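Amine oxidase (Emericella nidulans, PDB 3PGB) probably oxidises primary amines as a copper- and topaquinone-dependent amine oxidase, each subunit carrying one topaquinone made from its own tyrosine. Local coordinates at residues A[354-366]-A[402-414]. Residues are numbered along the deposited sequence; the frame is centred on the assembly and turned at random.
Sequences FYIAFNRDTGLSL and LDSYYGFGPYAFE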
loop_
_atom_site.group_PDB
_atom_site.type_symbol
_atom_site.label_atom_id
_atom_site.label_comp_id
_atom_site.label_asym_id
_atom_site.label_seq_id
_atom_site.Cartn_x
_atom_site.Cartn_y
_atom_site.Cartn_z
ATOM N N PHE A 354 -10.419 16.715 -15.171
ATOM C CA PHE A 354 -11.488 15.726 -15.253
ATOM C C PHE A 354 -12.836 16.332 -14.896
ATOM O O PHE A 354 -12.899 17.404 -14.290
ATOM C CB PHE A 354 -11.194 14.538 -14.331
ATOM C CG PHE A 354 -11.037 14.909 -12.882
ATOM C CD1 PHE A 354 -9.792 15.182 -12.358
ATOM C CD2 PHE A 354 -12.143 14.982 -12.046
ATOM C CE1 PHE A 354 -9.643 15.522 -11.025
ATOM C CE2 PHE A 354 -12.005 15.327 -10.707
ATOM C CZ PHE A 354 -10.751 15.591 -10.194
ATOM N N TYR A 355 -13.906 15.632 -15.273
ATOM C CA TYR A 355 -15.267 16.005 -14.887
ATOM C C TYR A 355 -15.762 15.085 -13.782
ATOM O O TYR A 355 -15.451 13.899 -13.767
ATOM C CB TYR A 355 -16.225 15.899 -16.075
ATOM C CG TYR A 355 -16.015 16.927 -17.168
ATOM C CD1 TYR A 355 -14.976 16.799 -18.076
ATOM C CD2 TYR A 355 -16.870 18.007 -17.305
ATOM C CE1 TYR A 355 -14.784 17.724 -19.092
ATOM C CE2 TYR A 355 -16.690 18.947 -18.316
ATOM C CZ TYR A 355 -15.645 18.801 -19.210
ATOM O OH TYR A 355 -15.461 19.736 -20.213
ATOM N N ILE A 356 -16.546 15.643 -12.872
ATOM C CA ILE A 356 -17.174 14.895 -11.791
ATOM C C ILE A 356 -18.602 14.533 -12.196
ATOM O O ILE A 356 -19.336 15.359 -12.738
ATOM C CB ILE A 356 -17.195 15.739 -10.493
ATOM C CG1 ILE A 356 -15.766 15.957 -9.986
ATOM C CG2 ILE A 356 -18.047 15.091 -9.406
ATOM C CD1 ILE A 356 -15.682 16.967 -8.849
ATOM N N ALA A 357 -18.976 13.282 -11.951
ATOM C CA ALA A 357 -20.350 12.819 -12.138
ATOM C C ALA A 357 -20.806 12.120 -10.871
ATOM O O ALA A 357 -19.981 11.693 -10.065
ATOM C CB ALA A 357 -20.438 11.887 -13.322
ATOM N N PHE A 358 -22.117 12.007 -10.691
ATOM C CA PHE A 358 -22.661 11.440 -9.462
ATOM C C PHE A 358 -24.068 10.887 -9.656
ATOM O O PHE A 358 -24.952 11.603 -10.116
ATOM C CB PHE A 358 -22.684 12.514 -8.372
ATOM C CG PHE A 358 -22.843 11.970 -6.985
ATOM C CD1 PHE A 358 -24.097 11.839 -6.414
ATOM C CD2 PHE A 358 -21.736 11.601 -6.247
ATOM C CE1 PHE A 358 -24.244 11.339 -5.127
ATOM C CE2 PHE A 358 -21.871 11.102 -4.963
ATOM C CZ PHE A 358 -23.125 10.976 -4.399
ATOM N N ASN A 359 -24.279 9.622 -9.299
ATOM C CA ASN A 359 -25.621 9.035 -9.347
ATOM C C ASN A 359 -26.017 8.328 -8.055
ATOM O O ASN A 359 -25.215 8.207 -7.131
ATOM C CB ASN A 359 -25.786 8.113 -10.568
ATOM C CG ASN A 359 -24.854 6.922 -10.552
ATOM O OD1 ASN A 359 -24.416 6.457 -9.494
ATOM N ND2 ASN A 359 -24.553 6.410 -11.738
ATOM N N ARG A 360 -27.277 7.904 -7.998
ATOM C CA ARG A 360 -27.847 7.182 -6.857
ATOM C C ARG A 360 -27.196 5.809 -6.658
ATOM O O ARG A 360 -26.917 5.412 -5.534
ATOM C CB ARG A 360 -29.388 7.083 -7.027
ATOM C CG ARG A 360 -30.078 5.723 -6.742
ATOM C CD ARG A 360 -30.183 5.427 -5.275
ATOM N NE ARG A 360 -31.256 4.492 -4.911
ATOM C CZ ARG A 360 -31.219 3.167 -5.062
ATOM N NH1 ARG A 360 -30.191 2.555 -5.634
ATOM N NH2 ARG A 360 -32.246 2.440 -4.648
ATOM N N ASP A 361 -26.939 5.091 -7.745
ATOM C CA ASP A 361 -26.470 3.707 -7.640
ATOM C C ASP A 361 -25.051 3.599 -7.088
ATOM O O ASP A 361 -24.827 2.905 -6.095
ATOM C CB ASP A 361 -26.536 2.999 -8.993
ATOM C CG ASP A 361 -27.952 2.876 -9.533
ATOM O OD1 ASP A 361 -28.924 3.020 -8.751
ATOM O OD2 ASP A 361 -28.085 2.618 -10.756
ATOM N N THR A 362 -24.108 4.289 -7.723
ATOM C CA THR A 362 -22.687 4.110 -7.424
ATOM C C THR A 362 -21.983 5.374 -6.919
ATOM O O THR A 362 -20.775 5.362 -6.688
ATOM C CB THR A 362 -21.938 3.586 -8.663
ATOM O OG1 THR A 362 -22.116 4.497 -9.755
ATOM C CG2 THR A 362 -22.463 2.218 -9.060
ATOM N N GLY A 363 -22.733 6.456 -6.736
ATOM C CA GLY A 363 -22.173 7.678 -6.180
ATOM C C GLY A 363 -21.225 8.352 -7.150
ATOM O O GLY A 363 -21.631 8.750 -8.233
ATOM N N LEU A 364 -19.956 8.454 -6.762
ATOM C CA LEU A 364 -18.974 9.263 -7.492
ATOM C C LEU A 364 -18.481 8.566 -8.751
ATOM O O LEU A 364 -18.348 7.348 -8.780
ATOM C CB LEU A 364 -17.776 9.579 -6.586
ATOM C CG LEU A 364 -16.653 10.479 -7.101
ATOM C CD1 LEU A 364 -17.177 11.816 -7.585
ATOM C CD2 LEU A 364 -15.633 10.674 -5.989
ATOM N N SER A 365 -18.198 9.357 -9.778
ATOM C CA SER A 365 -17.622 8.852 -11.017
ATOM C C SER A 365 -16.825 9.970 -11.676
ATOM O O SER A 365 -17.141 11.147 -11.486
ATOM C CB SER A 365 -18.741 8.380 -11.933
ATOM O OG SER A 365 -18.240 7.570 -12.969
ATOM N N LEU A 366 -15.785 9.606 -12.424
ATOM C CA LEU A 366 -14.952 10.578 -13.144
ATOM C C LEU A 366 -15.034 10.333 -14.647
ATOM O O LEU A 366 -15.039 9.185 -15.093
ATOM C CB LEU A 366 -13.487 10.487 -12.701
ATOM C CG LEU A 366 -13.132 11.040 -11.320
ATOM C CD1 LEU A 366 -13.817 10.251 -10.222
ATOM C CD2 LEU A 366 -11.623 11.032 -11.115
ATOM N N LEU A 402 -25.170 -6.624 -2.391
ATOM C CA LEU A 402 -24.788 -5.886 -3.573
ATOM C C LEU A 402 -25.293 -4.471 -3.331
ATOM O O LEU A 402 -26.488 -4.201 -3.456
ATOM C CB LEU A 402 -25.406 -6.520 -4.819
ATOM C CG LEU A 402 -24.857 -7.917 -5.160
ATOM C CD1 LEU A 402 -25.767 -8.655 -6.130
ATOM C CD2 LEU A 402 -23.428 -7.832 -5.712
ATOM N N ASP A 403 -24.374 -3.579 -2.966
ATOM C CA ASP A 403 -24.730 -2.305 -2.330
ATOM C C ASP A 403 -25.450 -1.273 -3.200
ATOM O O ASP A 403 -26.098 -0.377 -2.666
ATOM C CB ASP A 403 -23.487 -1.659 -1.705
ATOM C CG ASP A 403 -23.133 -2.257 -0.357
ATOM O OD1 ASP A 403 -24.058 -2.639 0.397
ATOM O OD2 ASP A 403 -21.924 -2.328 -0.047
ATOM N N SER A 404 -25.350 -1.381 -4.521
ATOM C CA SER A 404 -26.017 -0.408 -5.385
ATOM C C SER A 404 -27.541 -0.552 -5.325
ATOM O O SER A 404 -28.260 0.350 -5.741
ATOM C CB SER A 404 -25.514 -0.496 -6.824
ATOM O OG SER A 404 -26.000 -1.646 -7.467
ATOM N N TYR A 405 -28.026 -1.679 -4.807
ATOM C CA TYR A 405 -29.446 -1.842 -4.486
ATOM C C TYR A 405 -29.877 -0.762 -3.492
ATOM O O TYR A 405 -30.913 -0.120 -3.670
ATOM C CB TYR A 405 -29.703 -3.233 -3.894
ATOM C CG TYR A 405 -31.116 -3.446 -3.389
ATOM C CD1 TYR A 405 -32.145 -3.783 -4.265
ATOM C CD2 TYR A 405 -31.424 -3.311 -2.038
ATOM C CE1 TYR A 405 -33.450 -3.979 -3.809
ATOM C CE2 TYR A 405 -32.731 -3.506 -1.572
ATOM C CZ TYR A 405 -33.735 -3.834 -2.467
ATOM O OH TYR A 405 -35.021 -4.027 -2.021
ATOM N N TYR A 406 -29.076 -0.564 -2.451
ATOM C CA TYR A 406 -29.344 0.472 -1.459
ATOM C C TYR A 406 -28.905 1.819 -2.013
ATOM O O TYR A 406 -29.554 2.844 -1.763
ATOM C CB TYR A 406 -28.632 0.152 -0.147
ATOM C CG TYR A 406 -29.067 -1.171 0.442
ATOM C CD1 TYR A 406 -28.310 -2.322 0.253
ATOM C CD2 TYR A 406 -30.262 -1.279 1.160
ATOM C CE1 TYR A 406 -28.718 -3.541 0.776
ATOM C CE2 TYR A 406 -30.676 -2.494 1.694
ATOM C CZ TYR A 406 -29.903 -3.623 1.497
ATOM O OH TYR A 406 -30.308 -4.840 2.018
ATOM N N GLY A 407 -27.811 1.792 -2.781
ATOM C CA GLY A 407 -27.254 2.974 -3.428
ATOM C C GLY A 407 -26.151 3.620 -2.610
ATOM O O GLY A 407 -26.293 3.783 -1.412
ATOM N N PHE A 408 -25.052 3.993 -3.261
ATOM C CA PHE A 408 -23.993 4.781 -2.618
ATOM C C PHE A 408 -24.355 6.270 -2.505
ATOM O O PHE A 408 -24.018 6.924 -1.520
ATOM C CB PHE A 408 -22.671 4.628 -3.385
ATOM C CG PHE A 408 -21.979 3.323 -3.132
ATOM C CD1 PHE A 408 -20.993 3.226 -2.163
ATOM C CD2 PHE A 408 -22.329 2.183 -3.843
ATOM C CE1 PHE A 408 -20.356 2.023 -1.910
ATOM C CE2 PHE A 408 -21.694 0.974 -3.589
ATOM C CZ PHE A 408 -20.705 0.902 -2.617
ATOM N N GLY A 409 -25.037 6.798 -3.517
ATOM C CA GLY A 409 -25.415 8.211 -3.563
ATOM C C GLY A 409 -26.304 8.733 -2.440
ATOM O O GLY A 409 -26.126 9.868 -1.995
ATOM N N PRO A 410 -27.287 7.933 -1.989
ATOM C CA PRO A 410 -28.153 8.379 -0.890
ATOM C C PRO A 410 -27.446 8.499 0.463
ATOM O O PRO A 410 -27.885 9.262 1.330
ATOM C CB PRO A 410 -29.227 7.283 -0.817
ATOM C CG PRO A 410 -29.217 6.650 -2.135
ATOM C CD PRO A 410 -27.795 6.693 -2.600
ATOM N N TYR A 411 -26.375 7.733 0.645
ATOM C CA TYR A 411 -25.665 7.698 1.917
ATOM C C TYR A 411 -24.273 8.313 1.815
ATOM O O TYR A 411 -23.397 8.005 2.614
ATOM C CB TYR A 411 -25.596 6.258 2.426
ATOM C CG TYR A 411 -26.943 5.582 2.410
ATOM C CD1 TYR A 411 -27.904 5.881 3.370
ATOM C CD2 TYR A 411 -27.270 4.667 1.421
ATOM C CE1 TYR A 411 -29.150 5.276 3.352
ATOM C CE2 TYR A 411 -28.513 4.053 1.391
ATOM C CZ TYR A 411 -29.447 4.363 2.362
ATOM O OH TYR A 411 -30.678 3.760 2.346
ATOM N N ALA A 412 -24.082 9.192 0.836
ATOM C CA ALA A 412 -22.854 9.977 0.729
ATOM C C ALA A 412 -22.999 11.247 1.581
ATOM O O ALA A 412 -23.035 12.357 1.055
ATOM C CB ALA A 412 -22.567 10.323 -0.725
ATOM N N PHE A 413 -23.074 11.065 2.899
ATOM C CA PHE A 413 -23.388 12.146 3.830
ATOM C C PHE A 413 -22.304 13.224 3.889
ATOM O O PHE A 413 -21.201 13.043 3.387
ATOM C CB PHE A 413 -23.593 11.590 5.240
ATOM C CG PHE A 413 -24.746 10.635 5.362
ATOM C CD1 PHE A 413 -26.023 11.008 4.960
ATOM C CD2 PHE A 413 -24.560 9.367 5.902
ATOM C CE1 PHE A 413 -27.094 10.127 5.086
ATOM C CE2 PHE A 413 -25.625 8.481 6.033
ATOM C CZ PHE A 413 -26.889 8.858 5.628
ATOM N N GLU A 414 -22.636 14.350 4.513
ATOM C CA GLU A 414 -21.680 15.442 4.696
ATOM C C GLU A 414 -20.475 14.940 5.497
ATOM O O GLU A 414 -20.630 14.176 6.445
ATOM C CB GLU A 414 -22.358 16.625 5.405
ATOM C CG GLU A 414 -21.441 17.811 5.739
ATOM C CD GLU A 414 -22.208 19.033 6.242
ATOM O OE1 GLU A 414 -23.389 18.890 6.636
ATOM O OE2 GLU A 414 -21.622 20.135 6.257
#
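The turn of a β-hairpin, where R360-T362 link strands 352-359 and 363-371, docks on the irregular loop 403-412, which starts with D403, the predicted proton acceptor of this copper amine oxidase. Two consecutive carbonyls of the turn receive two consecutive amides of the loop: F408 N gives a nearly straight bond (171°) to D361 O at 3.0 Å, and G409 N a more bent one to R360 O at 3.1 Å. Close approach is possible because G407 and G409 turn bare CA atoms to the hairpin, G409 CA lying 3.6 Å from N359 O in a CH···O contact. The R360 chain bends at chi2 (75°) and crosses the P410 side chain at a slant, with R360 CD 3.5 Å from P410 CG. Its guanidinium ends among loop carbonyls: NH1 makes a weak hydrogen bond to S404 O and NH2 another to Y405 O, while Y406 O stands over the centre of one face. NH1 also forms a salt bridge with D361 OD1, a carboxylate oxygen shared with R135. N359 OD1 braces the turn as an Asx motif, accepting T362 N at 2.8 Å and also T362 OG1. On strand 352-359 of the hairpin F358, its CG anti to the backbone N (chi1 -163°), brings CZ 3.8 Å from A412 CB, which meets the ring at its edge. F408 packs on L382 and A385 of strand 374-389, S404 OG bonds E384 of that strand, and A412 touches S479 of strand 464-479; the loop thus touches the hairpin end and both of these strands.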